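Local coordinates for protein isomerase/lactonizing enzyme (Agrobacterium tumefaciens, PDB 1RVK) that is of unknown function but belongs to the enolase superfamily, binds magnesium and probably acts on a carboxylate substrate as its relatives do, at residues A[210-213]-A[214-217]; A[243-246]-A[247-251]; A[373-376]-A[377-381]; A[108-111]-A[112-116]. All blocks are in the same frame, centred on the assembly; numbering follows the deposited sequence.

Interaction 1: A[210-213]-A[214-217]; sequences WYSR and TDAL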
loop_
_atom_site.group_PDB
_atom_site.type_symbol
_atom_site.label_atom_id
_atom_site.label_comp_id
_atom_site.label_asym_id
_atom_site.label_seq_id
_atom_site.Cartn_x
_atom_site.Cartn_y
_atom_site.Cartn_z
ATOM N N TRP A 210 -0.692 -7.329 -16.381
ATOM C CA TRP A 210 -1.286 -8.457 -17.092
ATOM C C TRP A 210 -0.544 -8.890 -18.358
ATOM O O TRP A 210 -1.168 -9.375 -19.307
ATOM C CB TRP A 210 -2.736 -8.124 -17.460
ATOM C CG TRP A 210 -3.596 -7.675 -16.309
ATOM C CD1 TRP A 210 -4.401 -8.456 -15.531
ATOM C CD2 TRP A 210 -3.764 -6.331 -15.838
ATOM N NE1 TRP A 210 -5.070 -7.680 -14.608
ATOM C CE2 TRP A 210 -4.696 -6.372 -14.776
ATOM C CE3 TRP A 210 -3.218 -5.096 -16.212
ATOM C CZ2 TRP A 210 -5.095 -5.224 -14.084
ATOM C CZ3 TRP A 210 -3.614 -3.952 -15.523
ATOM C CH2 TRP A 210 -4.545 -4.027 -14.470
ATOM N N TYR A 211 0.774 -8.717 -18.385
ATOM C CA TYR A 211 1.556 -9.133 -19.553
ATOM C C TYR A 211 1.500 -10.647 -19.703
ATOM O O TYR A 211 1.387 -11.375 -18.718
ATOM C CB TYR A 211 3.031 -8.748 -19.395
ATOM C CG TYR A 211 3.410 -7.366 -19.877
ATOM C CD1 TYR A 211 4.122 -6.500 -19.048
ATOM C CD2 TYR A 211 3.108 -6.943 -21.174
ATOM C CE1 TYR A 211 4.528 -5.245 -19.496
ATOM C CE2 TYR A 211 3.509 -5.687 -21.633
ATOM C CZ TYR A 211 4.222 -4.846 -20.785
ATOM O OH TYR A 211 4.639 -3.615 -21.222
ATOM N N SER A 212 1.589 -11.114 -20.944
ATOM C CA SER A 212 1.606 -12.546 -21.222
ATOM C C SER A 212 2.943 -13.079 -20.702
ATOM O O SER A 212 3.834 -12.303 -20.369
ATOM C CB SER A 212 1.535 -12.779 -22.726
ATOM O OG SER A 212 2.660 -12.193 -23.363
ATOM N N ARG A 213 3.089 -14.400 -20.635
ATOM C CA ARG A 213 4.344 -14.976 -20.173
ATOM C C ARG A 213 5.489 -14.528 -21.084
ATOM O O ARG A 213 6.546 -14.131 -20.602
ATOM C CB ARG A 213 4.284 -16.508 -20.167
ATOM C CG ARG A 213 3.422 -17.121 -19.068
ATOM C CD ARG A 213 3.645 -18.624 -19.005
ATOM N NE ARG A 213 2.778 -19.295 -18.038
ATOM C CZ ARG A 213 2.928 -20.562 -17.670
ATOM N NH1 ARG A 213 3.912 -21.286 -18.185
ATOM N NH2 ARG A 213 2.091 -21.111 -16.796
ATOM N N THR A 214 5.274 -14.581 -22.397
ATOM C CA THR A 214 6.319 -14.191 -23.343
ATOM C C THR A 214 6.757 -12.735 -23.189
ATOM O O THR A 214 7.950 -12.439 -23.267
ATOM C CB THR A 214 5.891 -14.442 -24.815
ATOM O OG1 THR A 214 4.627 -13.819 -25.073
ATOM C CG2 THR A 214 5.788 -15.938 -25.088
ATOM N N ASP A 215 5.811 -11.828 -22.963
ATOM C CA ASP A 215 6.163 -10.417 -22.788
ATOM C C ASP A 215 6.880 -10.181 -21.457
ATOM O O ASP A 215 7.835 -9.410 -21.388
ATOM C CB ASP A 215 4.919 -9.518 -22.873
ATOM C CG ASP A 215 4.503 -9.218 -24.312
ATOM O OD1 ASP A 215 5.345 -9.353 -25.227
ATOM O OD2 ASP A 215 3.334 -8.827 -24.525
ATOM N N ALA A 216 6.423 -10.842 -20.399
ATOM C CA ALA A 216 7.053 -10.687 -19.094
ATOM C C ALA A 216 8.489 -11.210 -19.119
ATOM O O ALA A 216 9.366 -10.655 -18.458
ATOM C CB ALA A 216 6.245 -11.423 -18.024
ATOM N N LEU A 217 8.728 -12.281 -19.875
ATOM C CA LEU A 217 10.070 -12.849 -19.977
ATOM C C LEU A 217 10.986 -11.849 -20.690
ATOM O O LEU A 217 12.136 -11.652 -20.297
ATOM C CB LEU A 217 10.038 -14.169 -20.762
ATOM C CG LEU A 217 11.395 -14.847 -20.996
ATOM C CD1 LEU A 217 11.974 -15.299 -19.661
ATOM C CD2 LEU A 217 11.234 -16.041 -21.929
HETATM O O HOH W 1 1.018 -9.143 -23.082
#

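Interaction 2: A[243-246]-A[247-251]; sequences YKWL and SDNLD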
loop_
_atom_site.group_PDB
_atom_site.type_symbol
_atom_site.label_atom_id
_atom_site.label_comp_id
_atom_site.label_asym_id
_atom_site.label_seq_id
_atom_site.Cartn_x
_atom_site.Cartn_y
_atom_site.Cartn_z
ATOM N N TYR A 243 3.857 -17.527 -12.471
ATOM C CA TYR A 243 4.914 -16.957 -11.647
ATOM C C TYR A 243 5.987 -17.983 -11.307
ATOM O O TYR A 243 7.166 -17.642 -11.198
ATOM C CB TYR A 243 4.325 -16.337 -10.380
ATOM C CG TYR A 243 3.810 -14.944 -10.632
ATOM C CD1 TYR A 243 2.591 -14.733 -11.282
ATOM C CD2 TYR A 243 4.583 -13.832 -10.300
ATOM C CE1 TYR A 243 2.160 -13.441 -11.600
ATOM C CE2 TYR A 243 4.163 -12.542 -10.614
ATOM C CZ TYR A 243 2.955 -12.356 -11.264
ATOM O OH TYR A 243 2.553 -11.080 -11.585
ATOM N N LYS A 244 5.586 -19.240 -11.140
ATOM C CA LYS A 244 6.560 -20.291 -10.864
ATOM C C LYS A 244 7.473 -20.379 -12.090
ATOM O O LYS A 244 8.702 -20.459 -11.974
ATOM C CB LYS A 244 5.848 -21.629 -10.643
ATOM C CG LYS A 244 4.924 -21.640 -9.436
ATOM C CD LYS A 244 4.014 -22.866 -9.412
ATOM C CE LYS A 244 4.792 -24.158 -9.208
ATOM N NZ LYS A 244 3.878 -25.341 -9.148
ATOM N N TRP A 245 6.858 -20.338 -13.269
ATOM C CA TRP A 245 7.586 -20.415 -14.532
ATOM C C TRP A 245 8.499 -19.206 -14.726
ATOM O O TRP A 245 9.680 -19.352 -15.040
ATOM C CB TRP A 245 6.598 -20.486 -15.704
ATOM C CG TRP A 245 7.248 -20.436 -17.065
ATOM C CD1 TRP A 245 7.793 -21.483 -17.758
ATOM C CD2 TRP A 245 7.455 -19.271 -17.874
ATOM N NE1 TRP A 245 8.327 -21.038 -18.949
ATOM C CE2 TRP A 245 8.132 -19.684 -19.043
ATOM C CE3 TRP A 245 7.131 -17.915 -17.722
ATOM C CZ2 TRP A 245 8.496 -18.789 -20.056
ATOM C CZ3 TRP A 245 7.493 -17.024 -18.733
ATOM C CH2 TRP A 245 8.167 -17.467 -19.881
ATOM N N LEU A 246 7.945 -18.013 -14.534
ATOM C CA LEU A 246 8.711 -16.788 -14.725
ATOM C C LEU A 246 9.905 -16.710 -13.779
ATOM O O LEU A 246 11.001 -16.337 -14.191
ATOM C CB LEU A 246 7.800 -15.570 -14.548
ATOM C CG LEU A 246 8.317 -14.181 -14.930
ATOM C CD1 LEU A 246 9.333 -13.745 -13.912
ATOM C CD2 LEU A 246 8.900 -14.190 -16.343
ATOM N N SER A 247 9.691 -17.059 -12.516
ATOM C CA SER A 247 10.769 -17.033 -11.532
ATOM C C SER A 247 11.881 -17.999 -11.930
ATOM O O SER A 247 13.059 -17.695 -11.795
ATOM C CB SER A 247 10.232 -17.405 -10.145
ATOM O OG SER A 247 9.341 -16.410 -9.667
ATOM N N ASP A 248 11.507 -19.171 -12.423
ATOM C CA ASP A 248 12.507 -20.148 -12.827
ATOM C C ASP A 248 13.281 -19.707 -14.069
ATOM O O ASP A 248 14.395 -20.177 -14.309
ATOM C CB ASP A 248 11.848 -21.507 -13.073
ATOM C CG ASP A 248 11.483 -22.217 -11.780
ATOM O OD1 ASP A 248 10.822 -23.276 -11.842
ATOM O OD2 ASP A 248 11.865 -21.719 -10.698
ATOM N N ASN A 249 12.702 -18.794 -14.845
ATOM C CA ASN A 249 13.350 -18.323 -16.064
ATOM C C ASN A 249 14.051 -16.968 -15.980
ATOM O O ASN A 249 14.719 -16.562 -16.929
ATOM C CB ASN A 249 12.342 -18.293 -17.220
ATOM C CG ASN A 249 11.999 -19.681 -17.730
ATOM O OD1 ASN A 249 11.165 -20.383 -17.157
ATOM N ND2 ASN A 249 12.664 -20.090 -18.803
ATOM N N LEU A 250 13.898 -16.263 -14.865
ATOM C CA LEU A 250 14.542 -14.960 -14.711
ATOM C C LEU A 250 15.596 -14.977 -13.618
ATOM O O LEU A 250 15.489 -15.739 -12.665
ATOM C CB LEU A 250 13.515 -13.879 -14.354
ATOM C CG LEU A 250 12.475 -13.433 -15.379
ATOM C CD1 LEU A 250 11.729 -12.222 -14.828
ATOM C CD2 LEU A 250 13.154 -13.068 -16.691
ATOM N N ASP A 251 16.610 -14.133 -13.761
ATOM C CA ASP A 251 17.650 -14.025 -12.748
ATOM C C ASP A 251 17.204 -12.983 -11.719
ATOM O O ASP A 251 17.426 -13.145 -10.521
ATOM C CB ASP A 251 18.979 -13.597 -13.380
ATOM C CG ASP A 251 19.711 -14.752 -14.044
ATOM O OD1 ASP A 251 20.754 -14.504 -14.685
ATOM O OD2 ASP A 251 19.252 -15.908 -13.918
#

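Interaction 3: A[373-376]-A[377-381]; sequences FTFI and DNNRV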
loop_
_atom_site.group_PDB
_atom_site.type_symbol
_atom_site.label_atom_id
_atom_site.label_comp_id
_atom_site.label_asym_id
_atom_site.label_seq_id
_atom_site.Cartn_x
_atom_site.Cartn_y
_atom_site.Cartn_z
ATOM N N PHE A 373 -10.060 16.955 12.833
ATOM C CA PHE A 373 -11.495 16.717 12.963
ATOM C C PHE A 373 -12.339 17.927 12.581
ATOM O O PHE A 373 -13.455 17.780 12.078
ATOM C CB PHE A 373 -11.833 16.276 14.389
ATOM C CG PHE A 373 -11.211 14.965 14.776
ATOM C CD1 PHE A 373 -9.975 14.926 15.415
ATOM C CD2 PHE A 373 -11.846 13.765 14.473
ATOM C CE1 PHE A 373 -9.381 13.712 15.747
ATOM C CE2 PHE A 373 -11.259 12.544 14.799
ATOM C CZ PHE A 373 -10.023 12.518 15.438
ATOM N N THR A 374 -11.805 19.121 12.816
ATOM C CA THR A 374 -12.523 20.345 12.480
ATOM C C THR A 374 -12.704 20.461 10.970
ATOM O O THR A 374 -13.778 20.827 10.497
ATOM C CB THR A 374 -11.775 21.588 12.997
ATOM O OG1 THR A 374 -11.685 21.525 14.425
ATOM C CG2 THR A 374 -12.507 22.856 12.594
ATOM N N PHE A 375 -11.656 20.145 10.215
ATOM C CA PHE A 375 -11.733 20.209 8.760
ATOM C C PHE A 375 -12.771 19.215 8.248
ATOM O O PHE A 375 -13.580 19.534 7.374
ATOM C CB PHE A 375 -10.366 19.903 8.134
ATOM C CG PHE A 375 -10.399 19.787 6.633
ATOM C CD1 PHE A 375 -10.764 18.593 6.020
ATOM C CD2 PHE A 375 -10.103 20.885 5.831
ATOM C CE1 PHE A 375 -10.838 18.494 4.630
ATOM C CE2 PHE A 375 -10.174 20.797 4.440
ATOM C CZ PHE A 375 -10.541 19.599 3.838
ATOM N N ILE A 376 -12.746 18.007 8.796
ATOM C CA ILE A 376 -13.685 16.980 8.380
ATOM C C ILE A 376 -15.118 17.422 8.665
ATOM O O ILE A 376 -16.012 17.236 7.843
ATOM C CB ILE A 376 -13.380 15.648 9.091
ATOM C CG1 ILE A 376 -12.025 15.121 8.607
ATOM C CG2 ILE A 376 -14.484 14.641 8.817
ATOM C CD1 ILE A 376 -11.517 13.898 9.353
ATOM N N ASP A 377 -15.333 18.026 9.827
ATOM C CA ASP A 377 -16.666 18.486 10.183
ATOM C C ASP A 377 -17.135 19.609 9.256
ATOM O O ASP A 377 -18.313 19.693 8.918
ATOM C CB ASP A 377 -16.685 18.967 11.633
ATOM C CG ASP A 377 -18.074 19.354 12.094
ATOM O OD1 ASP A 377 -18.980 18.498 12.021
ATOM O OD2 ASP A 377 -18.257 20.511 12.529
ATOM N N ASN A 378 -16.208 20.465 8.840
ATOM C CA ASN A 378 -16.537 21.587 7.960
ATOM C C ASN A 378 -16.710 21.192 6.497
ATOM O O ASN A 378 -17.163 21.997 5.683
ATOM C CB ASN A 378 -15.453 22.662 8.060
ATOM C CG ASN A 378 -15.510 23.430 9.364
ATOM O OD1 ASN A 378 -14.550 24.104 9.745
ATOM N ND2 ASN A 378 -16.643 23.343 10.051
ATOM N N ASN A 379 -16.356 19.956 6.164
ATOM C CA ASN A 379 -16.454 19.490 4.787
ATOM C C ASN A 379 -17.241 18.190 4.641
ATOM O O ASN A 379 -17.011 17.415 3.711
ATOM C CB ASN A 379 -15.043 19.324 4.220
ATOM C CG ASN A 379 -14.330 20.655 4.040
ATOM O OD1 ASN A 379 -14.511 21.334 3.029
ATOM N ND2 ASN A 379 -13.528 21.039 5.027
ATOM N N ARG A 380 -18.179 17.962 5.554
ATOM C CA ARG A 380 -18.992 16.755 5.527
ATOM C C ARG A 380 -19.895 16.683 4.302
ATOM O O ARG A 380 -20.313 17.707 3.757
ATOM C CB ARG A 380 -19.854 16.665 6.793
ATOM C CG ARG A 380 -19.072 16.419 8.082
ATOM C CD ARG A 380 -18.397 15.049 8.081
ATOM N NE ARG A 380 -19.365 13.964 7.945
ATOM C CZ ARG A 380 -20.192 13.572 8.909
ATOM N NH1 ARG A 380 -21.044 12.578 8.689
ATOM N NH2 ARG A 380 -20.157 14.158 10.098
ATOM N N VAL A 381 -20.185 15.460 3.871
ATOM C CA VAL A 381 -21.058 15.236 2.726
ATOM C C VAL A 381 -22.473 14.997 3.247
ATOM O O VAL A 381 -23.384 15.769 2.871
ATOM C CB VAL A 381 -20.608 14.003 1.905
ATOM C CG1 VAL A 381 -21.588 13.740 0.772
ATOM C CG2 VAL A 381 -19.215 14.235 1.343
#

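Interaction 4: A[108-111]-A[112-116]; sequences LWDL and AGRSL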
loop_
_atom_site.group_PDB
_atom_site.type_symbol
_atom_site.label_atom_id
_atom_site.label_comp_id
_atom_site.label_asym_id
_atom_site.label_seq_id
_atom_site.Cartn_x
_atom_site.Cartn_y
_atom_site.Cartn_z
ATOM N N LEU A 108 -9.571 -0.669 14.921
ATOM C CA LEU A 108 -9.460 -1.382 16.192
ATOM C C LEU A 108 -8.059 -1.227 16.773
ATOM O O LEU A 108 -7.894 -1.080 17.984
ATOM C CB LEU A 108 -9.792 -2.865 15.999
ATOM C CG LEU A 108 -11.160 -3.398 16.446
ATOM C CD1 LEU A 108 -12.191 -2.293 16.562
ATOM C CD2 LEU A 108 -11.603 -4.477 15.478
ATOM N N TRP A 109 -7.044 -1.271 15.915
ATOM C CA TRP A 109 -5.673 -1.093 16.380
ATOM C C TRP A 109 -5.475 0.343 16.860
ATOM O O TRP A 109 -4.825 0.582 17.881
ATOM C CB TRP A 109 -4.673 -1.392 15.263
ATOM C CG TRP A 109 -4.269 -2.830 15.173
ATOM C CD1 TRP A 109 -4.670 -3.743 14.238
ATOM C CD2 TRP A 109 -3.362 -3.517 16.042
ATOM N NE1 TRP A 109 -4.066 -4.957 14.472
ATOM C CE2 TRP A 109 -3.257 -4.844 15.573
ATOM C CE3 TRP A 109 -2.629 -3.138 17.174
ATOM C CZ2 TRP A 109 -2.442 -5.798 16.197
ATOM C CZ3 TRP A 109 -1.819 -4.085 17.794
ATOM C CH2 TRP A 109 -1.734 -5.400 17.302
ATOM N N ASP A 110 -6.030 1.300 16.120
ATOM C CA ASP A 110 -5.902 2.706 16.499
ATOM C C ASP A 110 -6.589 2.942 17.840
ATOM O O ASP A 110 -6.092 3.691 18.679
ATOM C CB ASP A 110 -6.521 3.611 15.427
ATOM C CG ASP A 110 -6.241 5.085 15.674
ATOM O OD1 ASP A 110 -5.053 5.454 15.768
ATOM O OD2 ASP A 110 -7.206 5.876 15.768
ATOM N N LEU A 111 -7.730 2.291 18.038
ATOM C CA LEU A 111 -8.482 2.422 19.281
ATOM C C LEU A 111 -7.673 1.910 20.472
ATOM O O LEU A 111 -7.639 2.543 21.526
ATOM C CB LEU A 111 -9.802 1.654 19.180
ATOM C CG LEU A 111 -10.628 1.505 20.463
ATOM C CD1 LEU A 111 -11.009 2.872 21.018
ATOM C CD2 LEU A 111 -11.874 0.695 20.157
ATOM N N ALA A 112 -7.028 0.758 20.309
ATOM C CA ALA A 112 -6.226 0.194 21.388
ATOM C C ALA A 112 -5.035 1.098 21.680
ATOM O O ALA A 112 -4.700 1.344 22.839
ATOM C CB ALA A 112 -5.741 -1.206 21.012
ATOM N N GLY A 113 -4.398 1.593 20.620
ATOM C CA GLY A 113 -3.247 2.466 20.782
ATOM C C GLY A 113 -3.587 3.787 21.446
ATOM O O GLY A 113 -2.891 4.233 22.360
ATOM N N ARG A 114 -4.656 4.424 20.982
ATOM C CA ARG A 114 -5.067 5.692 21.566
ATOM C C ARG A 114 -5.513 5.489 23.013
ATOM O O ARG A 114 -5.218 6.312 23.877
ATOM C CB ARG A 114 -6.194 6.323 20.744
ATOM C CG ARG A 114 -5.730 6.929 19.419
ATOM C CD ARG A 114 -6.890 7.575 18.661
ATOM N NE ARG A 114 -6.475 8.085 17.355
ATOM C CZ ARG A 114 -6.210 9.362 17.089
ATOM N NH1 ARG A 114 -6.322 10.282 18.039
ATOM N NH2 ARG A 114 -5.822 9.719 15.870
ATOM N N SER A 115 -6.210 4.388 23.278
ATOM C CA SER A 115 -6.682 4.096 24.630
ATOM C C SER A 115 -5.525 3.891 25.608
ATOM O O SER A 115 -5.629 4.244 26.788
ATOM C CB SER A 115 -7.570 2.847 24.628
ATOM O OG SER A 115 -8.728 3.043 23.832
ATOM N N LEU A 116 -4.428 3.326 25.115
ATOM C CA LEU A 116 -3.256 3.062 25.948
ATOM C C LEU A 116 -2.191 4.152 25.836
ATOM O O LEU A 116 -1.226 4.164 26.599
ATOM C CB LEU A 116 -2.637 1.714 25.566
ATOM C CG LEU A 116 -3.518 0.467 25.684
ATOM C CD1 LEU A 116 -2.802 -0.715 25.052
ATOM C CD2 LEU A 116 -3.836 0.189 27.145
HETATM O O HOH W 2 -4.582 7.641 14.316
#

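Interaction 1: A[210-213]-A[214-217]
Y211 and D215 meet across the first turn of a helix, Y211 CD2 lying 3.6 Å from D215 CB. The two side chains run at about a right angle, and the carboxylate plane stands 81° from the ring plane. A water links S212 to D215: it accepts from S212 N at 3.0 Å and donates to D215 OD2 at 2.7 Å, so the carboxylate is tied indirectly to a backbone N-H ahead of the helix. S212 occupies the N-cap position. Its OG, held between the backbone N and carbonyl carbon at chi1 61°, is turned to the helix start and shares a hydrogen bond of 3.1 Å with T214 OG1. Helical bonding begins at once, with A216 N to S212 O at 3.0 Å and L217 N to R213 O at 3.0 Å. Further out, Y211 OH is bonded to D186 OD1 and the ring meets F208 edge to face, while R213 NE reaches S242 OG. This start of helix 213-224 sits between two neighbours in the barrel domain: Y211 and D215 touch V183 of helix 183-197, and R213 and L217 pack on W245 of helix 240-249.

Interaction 2: A[243-246]-A[247-251]
S247 grips Y243 O twice, through its side chain and its backbone. S247 OG donates to Y243 O at 2.9 Å and S247 N reaches the same oxygen at 2.9 Å, the two donors arriving from opposite faces of the carbonyl plane. The hydroxyl can fold back one turn because it lies beside its own backbone N (chi1 -67°); it also makes a weak bond to A275 O. The remaining hydrogen bonds follow the backbone: D248 N to K244 O at 3.1 Å, and then N249 N, which divides itself weakly between W245 O and L246 O as the helix runs out.

Among the packing contacts, W245 meets N249. With CG opposite the backbone N (chi1 174°), the indole leans forward toward the C-terminal end of the helix, and the amide group of N249 settles over one of its faces, the two planes 34° apart. L246 and L250 are both buried, but the detail of their contact is doubtful.

Helix 240-249 is the helical link between strands 230-232 and 254-256 of a beta-alpha-beta unit. Y243, L246 and S247 rest on V254, Y243 OH bonds to M235 O, and on another flank N249 and L250 pack against L217 of helix 213-224.

Interaction 3: A[373-376]-A[377-381]
N379 lays its side-chain amide over one face of the F375 ring, with ND2 3.3 Å above the ring plane and over its centre. The amide is tilted only 29° from the ring, and its nitrogen also donates to F375 O at 2.8 Å in a nearly straight bond (167°) lying close to the amide's own plane. One nitrogen thus covers the ring and binds the carbonyl of the same residue, which fixes the rotation of the amide. F375 offers that face because its CG stands opposite the backbone N (chi1 173°).

Helix 373-378 is short, and beyond it the C-terminal strip returns to the N-terminal domain: N379 and V381 pair by backbone hydrogen bonds with R12 and V10 of strand 3-15. Within the turn, N379 N bonds to I376 O at 3.2 Å, coming from above the carbonyl plane.

I376 and R380 are set at a slant. The arginine chain, bent at chi2 and chi3, brings CG and CD each to 3.2 Å from I376 O, and its NE goes on to V10 O. I376 itself packs on F11 and M37. T374 and N378 lie side by side and point the same way, T374 CG2 being 3.7 Å from N378 OD1.

Interaction 4: A[108-111]-A[112-116]
L108, W109 and D110 accept from A112, G113 and R114 in regular helical succession, the bonds running from A112 N to L108 O at 3.1 Å, G113 N to W109 O at 3.0 Å and R114 N to D110 O at 2.8 Å.

One turn apart on the same flank, D110 and R114 form a salt bridge. R114 NE donates to D110 OD2 at 2.8 Å on the syn side of the carboxylate, 25° out of its plane, with a longer, weak branch to OD1. The carboxylate comes to the guanidinium at its edge, with the two planes turned 76° from each other, so this is a single-nitrogen grip and not a flat two-pronged pairing. R114 extends straight from CG to NE, which brings NE level with the aspartate, whose own CG is swung away from its backbone N (chi1 -172°). A water completes the ring, donating to D110 OD1 at 2.7 Å and accepting from R114 NH2 at 2.9 Å.

Elsewhere on the turn, S115 OG donates to L111 O at 2.6 Å while S115 N reaches that oxygen from the opposite face of the carbonyl. The hydroxyl also lies beside L111 CD1, and L111 continues onto V40 and T42 of strand 30-42.

Both carboxylate oxygens have further partners, L367 N for OD1 and H49 N for OD2. Held by a cation, a water and two backbone N-H groups, the buried D110 is probably ionised, and its charge joins helix 98-116 to the sheet of the N-terminal domain and to a C-terminal loop.

Along the chain, interaction 4 comes first, followed by interactions 1, 2 and 3. Interactions 1 and 2 lie in the barrel domain, on successive helices 213-224 and 240-249, with centres 11 Å apart and side chains in direct touch, as between R213 CB and W245 CZ3 at 3.6 Å. Interactions 3 and 4 are on the opposite side of the chain's centre, their own centres 22 Å apart; they do not touch, but H49 meets both F373 and D110. Between the two groups, centres are 42 to 49 Å apart. Helices 373-378 and 98-116 both pack on the antiparallel sheet of the N-terminal domain, consistent with the two-domain plan of the enolase superfamily; D206, E232 and E258 hold this protein's magnesium ion in the barrel domain.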